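Local coordinates for protein exonuclease VapC9 (Pyrobaculum aerophilum, PDB 1V8P) that acts as a magnesium-dependent PIN-domain nuclease, with slow exonuclease activity on single-stranded DNA, and is probably the ribonuclease toxin of a toxin-antitoxin pair, at residues L31-Y44 / H85-E97. The protein carries 1 engineered substitution. Sequence-based numbering, arbitrary orientation.
Sequences LVDASALYALAAHY and HLKKVLSSFKVLE
Leu37 of helix 34-40 packs among Leu86, Val89, Leu90 and Phe93, and its two methyls divide the work. With CG anti to the backbone N, CD2 lies over one face of the Phe93 ring, 4.0 Å from the centroid and 29° off the normal, a CH-pi contact. CD1 turns instead to Leu86 CD2 at 3.8 Å, while Leu90 CD2 comes within 3.7 Å of Leu37 CG, those two side chains crossing at about a right angle.

Other apolar contacts extend this core. Val32 CG2 meets the edge of the Phe93 ring, 3.8 Å from CE2, and Leu40 CD1 approaches the ring edge more loosely near CZ; Phe93 also packs on Leu54 and Ile56. Ala41 and the Tyr44 ring lie more loosely against Val89. A separate contact occupies the other face of the parallel sheet: strand 54-56 lies between strands 30-32 and 94-95, and over it Leu31 CD1 touches Leu96 CD1 at 4.0 Å, with helix 115-127 beyond.

One hydrogen bond joins the segments: His85 NE2 donates to Ala41 O (3.1 Å, N-H...O 149°). The oxygen lies near the imidazole plane, but the donor is tilted 32° from the carbonyl plane. Val89 CG2 sits over one face of this imidazole.

Within segment 31-44, Asp33, a predicted magnesium ligand, caps helix 34-40: OD1 accepts from Ala36 N (2.9 Å) and Ser35 OG, while OD2 is hydrogen-bonded to Thr133 OG1.

Hydrocarbon contact thus joins helices 34-40 and 79-91, with a single hydrogen bond at the margin. The two hydrogen bonds to OD1 probably help orient the Asp33 carboxylate where strand 30-32 gives way to the helix, consistent with its predicted metal-binding role in the PIN domain.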
ATOM      1  N   LEU C  31      -0.029  15.892 -18.764  1.00 34.48           N
ATOM      2  CA  LEU C  31       0.027  14.504 -18.322  1.00 32.72           C
ATOM      3  C   LEU C  31      -0.810  14.511 -17.041  1.00 32.11           C
ATOM      4  O   LEU C  31      -0.471  15.218 -16.084  1.00 32.32           O
ATOM      5  CB  LEU C  31       1.459  14.071 -17.983  1.00 31.86           C
ATOM      6  CG  LEU C  31       1.563  12.668 -17.367  1.00 31.02           C
ATOM      7  CD1 LEU C  31       1.009  11.642 -18.346  1.00 31.01           C
ATOM      8  CD2 LEU C  31       3.006  12.332 -17.028  1.00 28.62           C
ATOM      9  N   VAL C  32      -1.899  13.746 -17.030  1.00 31.24           N
ATOM     10  CA  VAL C  32      -2.799  13.684 -15.878  1.00 31.03           C
ATOM     11  C   VAL C  32      -2.594  12.415 -15.065  1.00 31.71           C
ATOM     12  O   VAL C  32      -2.501  11.332 -15.634  1.00 32.76           O
ATOM     13  CB  VAL C  32      -4.272  13.739 -16.341  1.00 30.15           C
ATOM     14  CG1 VAL C  32      -5.194  13.614 -15.165  1.00 29.14           C
ATOM     15  CG2 VAL C  32      -4.536  15.029 -17.081  1.00 29.48           C
ATOM     16  N   ASP C  33      -2.525  12.533 -13.741  1.00 32.06           N
ATOM     17  CA  ASP C  33      -2.335  11.337 -12.916  1.00 31.27           C
ATOM     18  C   ASP C  33      -3.645  10.888 -12.238  1.00 31.19           C
ATOM     19  O   ASP C  33      -4.671  11.570 -12.324  1.00 28.76           O
ATOM     20  CB  ASP C  33      -1.190  11.544 -11.896  1.00 29.09           C
ATOM     21  CG  ASP C  33      -1.639  12.215 -10.609  1.00 29.20           C
ATOM     22  OD1 ASP C  33      -2.757  12.773 -10.546  1.00 30.23           O
ATOM     23  OD2 ASP C  33      -0.839  12.188  -9.652  1.00 27.74           O
ATOM     24  N   ALA C  34      -3.603   9.726 -11.588  1.00 31.03           N
ATOM     25  CA  ALA C  34      -4.779   9.159 -10.951  1.00 31.30           C
ATOM     26  C   ALA C  34      -5.531  10.110 -10.030  1.00 32.38           C
ATOM     27  O   ALA C  34      -6.762  10.192 -10.107  1.00 31.35           O
ATOM     28  CB  ALA C  34      -4.403   7.882 -10.197  1.00 31.20           C
ATOM     29  N   SER C  35      -4.815  10.828  -9.167  1.00 31.37           N
ATOM     30  CA  SER C  35      -5.508  11.737  -8.266  1.00 32.63           C
ATOM     31  C   SER C  35      -6.206  12.861  -9.024  1.00 32.30           C
ATOM     32  O   SER C  35      -7.301  13.268  -8.643  1.00 32.47           O
ATOM     33  CB  SER C  35      -4.547  12.324  -7.231  1.00 34.38           C
ATOM     34  OG  SER C  35      -3.839  13.430  -7.748  1.00 36.21           O
ATOM     35  N   ALA C  36      -5.584  13.358 -10.096  1.00 32.60           N
ATOM     36  CA  ALA C  36      -6.175  14.435 -10.893  1.00 33.61           C
ATOM     37  C   ALA C  36      -7.337  13.904 -11.717  1.00 35.24           C
ATOM     38  O   ALA C  36      -8.426  14.490 -11.742  1.00 32.02           O
ATOM     39  CB  ALA C  36      -5.139  15.039 -11.821  1.00 33.18           C
ATOM     40  N   LEU C  37      -7.068  12.799 -12.410  1.00 37.00           N
ATOM     41  CA  LEU C  37      -8.058  12.136 -13.240  1.00 38.44           C
ATOM     42  C   LEU C  37      -9.320  11.973 -12.403  1.00 38.77           C
ATOM     43  O   LEU C  37     -10.423  12.272 -12.856  1.00 39.24           O
ATOM     44  CB  LEU C  37      -7.517  10.772 -13.689  1.00 39.28           C
ATOM     45  CG  LEU C  37      -8.295   9.866 -14.651  1.00 39.81           C
ATOM     46  CD1 LEU C  37      -9.529   9.306 -13.973  1.00 39.32           C
ATOM     47  CD2 LEU C  37      -8.657  10.648 -15.884  1.00 40.17           C
ATOM     48  N   TYR C  38      -9.146  11.517 -11.169  1.00 39.14           N
ATOM     49  CA  TYR C  38     -10.276  11.326 -10.278  1.00 40.31           C
ATOM     50  C   TYR C  38     -11.062  12.617 -10.053  1.00 39.49           C
ATOM     51  O   TYR C  38     -12.280  12.605 -10.057  1.00 40.85           O
ATOM     52  CB  TYR C  38      -9.809  10.769  -8.932  1.00 41.21           C
ATOM     53  CG  TYR C  38     -10.583   9.548  -8.491  1.00 41.87           C
ATOM     54  CD1 TYR C  38     -10.435   8.328  -9.154  1.00 41.97           C
ATOM     55  CD2 TYR C  38     -11.479   9.616  -7.423  1.00 41.34           C
ATOM     56  CE1 TYR C  38     -11.159   7.202  -8.763  1.00 43.53           C
ATOM     57  CE2 TYR C  38     -12.205   8.501  -7.023  1.00 42.64           C
ATOM     58  CZ  TYR C  38     -12.044   7.297  -7.694  1.00 44.71           C
ATOM     59  OH  TYR C  38     -12.765   6.189  -7.293  1.00 47.52           O
ATOM     60  N   ALA C  39     -10.378  13.735  -9.847  1.00 39.54           N
ATOM     61  CA  ALA C  39     -11.090  14.996  -9.636  1.00 40.94           C
ATOM     62  C   ALA C  39     -11.808  15.391 -10.932  1.00 41.72           C
ATOM     63  O   ALA C  39     -12.991  15.728 -10.926  1.00 42.64           O
ATOM     64  CB  ALA C  39     -10.114  16.100  -9.213  1.00 39.61           C
ATOM     65  N   LEU C  40     -11.077  15.331 -12.039  1.00 41.18           N
ATOM     66  CA  LEU C  40     -11.607  15.664 -13.350  1.00 41.43           C
ATOM     67  C   LEU C  40     -12.868  14.879 -13.711  1.00 42.20           C
ATOM     68  O   LEU C  40     -13.731  15.382 -14.439  1.00 41.66           O
ATOM     69  CB  LEU C  40     -10.535  15.406 -14.413  1.00 39.40           C
ATOM     70  CG  LEU C  40      -9.336  16.353 -14.413  1.00 39.98           C
ATOM     71  CD1 LEU C  40      -8.237  15.811 -15.324  1.00 37.57           C
ATOM     72  CD2 LEU C  40      -9.792  17.738 -14.850  1.00 38.83           C
ATOM     73  N   ALA C  41     -12.969  13.649 -13.214  1.00 42.26           N
ATOM     74  CA  ALA C  41     -14.118  12.800 -13.522  1.00 43.89           C
ATOM     75  C   ALA C  41     -15.461  13.480 -13.278  1.00 43.91           C
ATOM     76  O   ALA C  41     -16.459  13.103 -13.874  1.00 43.79           O
ATOM     77  CB  ALA C  41     -14.040  11.486 -12.734  1.00 42.33           C
ATOM     78  N   ALA C  42     -15.480  14.486 -12.413  1.00 46.35           N
ATOM     79  CA  ALA C  42     -16.711  15.212 -12.096  1.00 47.76           C
ATOM     80  C   ALA C  42     -16.740  16.606 -12.724  1.00 49.55           C
ATOM     81  O   ALA C  42     -17.462  17.488 -12.257  1.00 50.81           O
ATOM     82  CB  ALA C  42     -16.867  15.328 -10.579  1.00 45.87           C
ATOM     83  N   HIS C  43     -15.956  16.803 -13.777  1.00 51.07           N
ATOM     84  CA  HIS C  43     -15.901  18.093 -14.454  1.00 52.88           C
ATOM     85  C   HIS C  43     -15.780  17.874 -15.953  1.00 53.47           C
ATOM     86  O   HIS C  43     -15.157  18.670 -16.649  1.00 54.24           O
ATOM     87  CB  HIS C  43     -14.692  18.904 -13.971  1.00 54.03           C
ATOM     88  CG  HIS C  43     -14.775  19.334 -12.539  1.00 54.87           C
ATOM     89  ND1 HIS C  43     -15.610  20.344 -12.111  1.00 55.38           N
ATOM     90  CD2 HIS C  43     -14.117  18.897 -11.438  1.00 54.38           C
ATOM     91  CE1 HIS C  43     -15.461  20.511 -10.808  1.00 54.53           C
ATOM     92  NE2 HIS C  43     -14.561  19.645 -10.376  1.00 53.45           N
ATOM     93  N   TYR C  44     -16.375  16.786 -16.436  1.00 55.14           N
ATOM     94  CA  TYR C  44     -16.346  16.427 -17.854  1.00 56.53           C
ATOM     95  C   TYR C  44     -16.420  17.629 -18.800  1.00 56.89           C
ATOM     96  O   TYR C  44     -15.509  17.861 -19.590  1.00 56.79           O
ATOM     97  CB  TYR C  44     -17.511  15.493 -18.173  1.00 57.92           C
ATOM     98  CG  TYR C  44     -17.298  14.632 -19.403  1.00 61.07           C
ATOM     99  CD1 TYR C  44     -16.486  13.492 -19.348  1.00 62.62           C
ATOM    100  CD2 TYR C  44     -17.928  14.933 -20.615  1.00 61.77           C
ATOM    101  CE1 TYR C  44     -16.311  12.666 -20.471  1.00 63.74           C
ATOM    102  CE2 TYR C  44     -17.760  14.114 -21.745  1.00 62.89           C
ATOM    103  CZ  TYR C  44     -16.953  12.983 -21.663  1.00 64.43           C
ATOM    104  OH  TYR C  44     -16.794  12.150 -22.750  1.00 64.75           O
ATOM    105  N   HIS C  85     -18.782   4.850 -15.631  1.00 39.27           N
ATOM    106  CA  HIS C  85     -18.518   6.251 -15.864  1.00 40.33           C
ATOM    107  C   HIS C  85     -17.001   6.471 -15.910  1.00 40.73           C
ATOM    108  O   HIS C  85     -16.480   7.010 -16.889  1.00 42.19           O
ATOM    109  CB  HIS C  85     -19.160   7.072 -14.756  1.00 42.55           C
ATOM    110  CG  HIS C  85     -18.774   8.517 -14.765  1.00 44.93           C
ATOM    111  ND1 HIS C  85     -18.958   9.331 -15.860  1.00 47.81           N
ATOM    112  CD2 HIS C  85     -18.227   9.298 -13.803  1.00 44.97           C
ATOM    113  CE1 HIS C  85     -18.539  10.552 -15.574  1.00 48.03           C
ATOM    114  NE2 HIS C  85     -18.093  10.558 -14.331  1.00 47.14           N
ATOM    115  N   LEU C  86     -16.301   6.025 -14.863  1.00 39.79           N
ATOM    116  CA  LEU C  86     -14.847   6.164 -14.765  1.00 38.98           C
ATOM    117  C   LEU C  86     -14.188   5.627 -16.035  1.00 37.62           C
ATOM    118  O   LEU C  86     -13.174   6.144 -16.497  1.00 37.02           O
ATOM    119  CB  LEU C  86     -14.315   5.378 -13.553  1.00 39.64           C
ATOM    120  CG  LEU C  86     -13.035   5.821 -12.801  1.00 40.42           C
ATOM    121  CD1 LEU C  86     -12.347   4.600 -12.207  1.00 37.83           C
ATOM    122  CD2 LEU C  86     -12.055   6.540 -13.719  1.00 39.68           C
ATOM    123  N   LYS C  87     -14.780   4.581 -16.590  1.00 37.35           N
ATOM    124  CA  LYS C  87     -14.266   3.953 -17.799  1.00 38.05           C
ATOM    125  C   LYS C  87     -14.326   4.899 -18.996  1.00 38.12           C
ATOM    126  O   LYS C  87     -13.351   5.032 -19.739  1.00 38.37           O
ATOM    127  CB  LYS C  87     -15.070   2.684 -18.095  1.00 38.19           C
ATOM    128  CG  LYS C  87     -14.601   1.905 -19.295  1.00 37.25           C
ATOM    129  CD  LYS C  87     -15.460   0.681 -19.484  1.00 39.25           C
ATOM    130  CE  LYS C  87     -14.932  -0.211 -20.589  1.00 40.57           C
ATOM    131  NZ  LYS C  87     -15.716  -1.482 -20.615  1.00 43.92           N
ATOM    132  N   LYS C  88     -15.474   5.552 -19.166  1.00 38.03           N
ATOM    133  CA  LYS C  88     -15.690   6.485 -20.273  1.00 39.22           C
ATOM    134  C   LYS C  88     -14.728   7.655 -20.142  1.00 37.34           C
ATOM    135  O   LYS C  88     -14.109   8.081 -21.114  1.00 37.47           O
ATOM    136  CB  LYS C  88     -17.148   6.998 -20.288  1.00 41.14           C
ATOM    137  CG  LYS C  88     -18.200   5.899 -20.334  1.00 42.90           C
ATOM    138  CD  LYS C  88     -19.293   6.204 -21.342  1.00 46.62           C
ATOM    139  CE  LYS C  88     -20.366   5.118 -21.380  1.00 47.54           C
ATOM    140  NZ  LYS C  88     -21.203   5.154 -20.143  1.00 51.14           N
ATOM    141  N   VAL C  89     -14.616   8.170 -18.927  1.00 36.81           N
ATOM    142  CA  VAL C  89     -13.710   9.270 -18.641  1.00 34.93           C
ATOM    143  C   VAL C  89     -12.296   8.884 -19.075  1.00 34.29           C
ATOM    144  O   VAL C  89     -11.620   9.656 -19.738  1.00 34.17           O
ATOM    145  CB  VAL C  89     -13.708   9.593 -17.152  1.00 34.18           C
ATOM    146  CG1 VAL C  89     -12.605  10.582 -16.841  1.00 34.57           C
ATOM    147  CG2 VAL C  89     -15.071  10.142 -16.746  1.00 33.43           C
ATOM    148  N   LEU C  90     -11.859   7.684 -18.721  1.00 34.58           N
ATOM    149  CA  LEU C  90     -10.518   7.252 -19.095  1.00 35.72           C
ATOM    150  C   LEU C  90     -10.347   7.072 -20.590  1.00 35.00           C
ATOM    151  O   LEU C  90      -9.260   7.276 -21.119  1.00 35.84           O
ATOM    152  CB  LEU C  90     -10.145   5.941 -18.392  1.00 33.98           C
ATOM    153  CG  LEU C  90      -9.782   6.049 -16.915  1.00 35.76           C
ATOM    154  CD1 LEU C  90      -9.609   4.656 -16.323  1.00 37.20           C
ATOM    155  CD2 LEU C  90      -8.499   6.848 -16.769  1.00 34.33           C
ATOM    156  N   SER C  91     -11.412   6.686 -21.277  1.00 34.47           N
ATOM    157  CA  SER C  91     -11.313   6.470 -22.711  1.00 34.98           C
ATOM    158  C   SER C  91     -11.042   7.770 -23.466  1.00 36.01           C
ATOM    159  O   SER C  91     -10.537   7.749 -24.584  1.00 35.32           O
ATOM    160  CB  SER C  91     -12.600   5.831 -23.233  1.00 35.13           C
ATOM    161  OG  SER C  91     -13.680   6.746 -23.207  1.00 34.70           O
ATOM    162  N   SER C  92     -11.367   8.902 -22.844  1.00 37.33           N
ATOM    163  CA  SER C  92     -11.178  10.210 -23.466  1.00 38.60           C
ATOM    164  C   SER C  92      -9.737  10.695 -23.571  1.00 39.17           C
ATOM    165  O   SER C  92      -9.454  11.629 -24.318  1.00 40.42           O
ATOM    166  CB  SER C  92     -11.984  11.267 -22.711  1.00 38.50           C
ATOM    167  OG  SER C  92     -13.344  10.887 -22.608  1.00 40.55           O
ATOM    168  N   PHE C  93      -8.830  10.057 -22.836  1.00 38.85           N
ATOM    169  CA  PHE C  93      -7.432  10.463 -22.811  1.00 36.68           C
ATOM    170  C   PHE C  93      -6.502   9.698 -23.704  1.00 36.94           C
ATOM    171  O   PHE C  93      -6.711   8.521 -23.958  1.00 37.64           O
ATOM    172  CB  PHE C  93      -6.880  10.365 -21.391  1.00 36.38           C
ATOM    173  CG  PHE C  93      -7.516  11.311 -20.424  1.00 35.40           C
ATOM    174  CD1 PHE C  93      -8.841  11.158 -20.049  1.00 35.48           C
ATOM    175  CD2 PHE C  93      -6.782  12.357 -19.875  1.00 35.29           C
ATOM    176  CE1 PHE C  93      -9.429  12.033 -19.137  1.00 35.76           C
ATOM    177  CE2 PHE C  93      -7.360  13.230 -18.969  1.00 35.06           C
ATOM    178  CZ  PHE C  93      -8.684  13.068 -18.599  1.00 35.49           C
ATOM    179  N   LYS C  94      -5.455  10.386 -24.150  1.00 37.54           N
ATOM    180  CA  LYS C  94      -4.420   9.804 -24.989  1.00 37.91           C
ATOM    181  C   LYS C  94      -3.535   9.075 -23.983  1.00 36.94           C
ATOM    182  O   LYS C  94      -3.303   9.577 -22.890  1.00 37.65           O
ATOM    183  CB  LYS C  94      -3.615  10.915 -25.675  1.00 41.55           C
ATOM    184  CG  LYS C  94      -3.002  10.550 -27.024  1.00 46.00           C
ATOM    185  CD  LYS C  94      -1.923   9.462 -26.941  1.00 48.06           C
ATOM    186  CE  LYS C  94      -1.287   9.202 -28.320  1.00 49.50           C
ATOM    187  NZ  LYS C  94      -0.221   8.153 -28.295  1.00 50.79           N
ATOM    188  N   VAL C  95      -3.046   7.896 -24.338  1.00 34.80           N
ATOM    189  CA  VAL C  95      -2.204   7.139 -23.434  1.00 33.05           C
ATOM    190  C   VAL C  95      -0.782   7.134 -23.963  1.00 34.65           C
ATOM    191  O   VAL C  95      -0.541   6.738 -25.098  1.00 35.31           O
ATOM    192  CB  VAL C  95      -2.722   5.688 -23.303  1.00 32.45           C
ATOM    193  CG1 VAL C  95      -1.902   4.906 -22.292  1.00 29.79           C
ATOM    194  CG2 VAL C  95      -4.183   5.718 -22.897  1.00 31.10           C
ATOM    195  N   LEU C  96       0.159   7.581 -23.139  1.00 34.75           N
ATOM    196  CA  LEU C  96       1.554   7.618 -23.545  1.00 35.92           C
ATOM    197  C   LEU C  96       2.201   6.264 -23.344  1.00 35.35           C
ATOM    198  O   LEU C  96       1.627   5.385 -22.712  1.00 34.27           O
ATOM    199  CB  LEU C  96       2.312   8.681 -22.742  1.00 36.72           C
ATOM    200  CG  LEU C  96       1.573  10.022 -22.740  1.00 37.98           C
ATOM    201  CD1 LEU C  96       2.415  11.080 -22.059  1.00 38.33           C
ATOM    202  CD2 LEU C  96       1.247  10.414 -24.172  1.00 37.54           C
ATOM    203  N   GLU C  97       3.402   6.106 -23.889  1.00 36.02           N
ATOM    204  CA  GLU C  97       4.142   4.855 -23.768  1.00 37.00           C
ATOM    205  C   GLU C  97       4.718   4.733 -22.380  1.00 35.90           C
ATOM    206  O   GLU C  97       4.907   5.723 -21.689  1.00 38.45           O
ATOM    207  CB  GLU C  97       5.311   4.809 -24.757  1.00 39.09           C
ATOM    208  CG  GLU C  97       4.953   4.944 -26.227  1.00 44.71           C
ATOM    209  CD  GLU C  97       6.148   4.654 -27.140  1.00 47.57           C
ATOM    210  OE1 GLU C  97       7.279   5.123 -26.845  1.00 48.45           O
ATOM    211  OE2 GLU C  97       5.956   3.958 -28.161  1.00 50.22           O
TER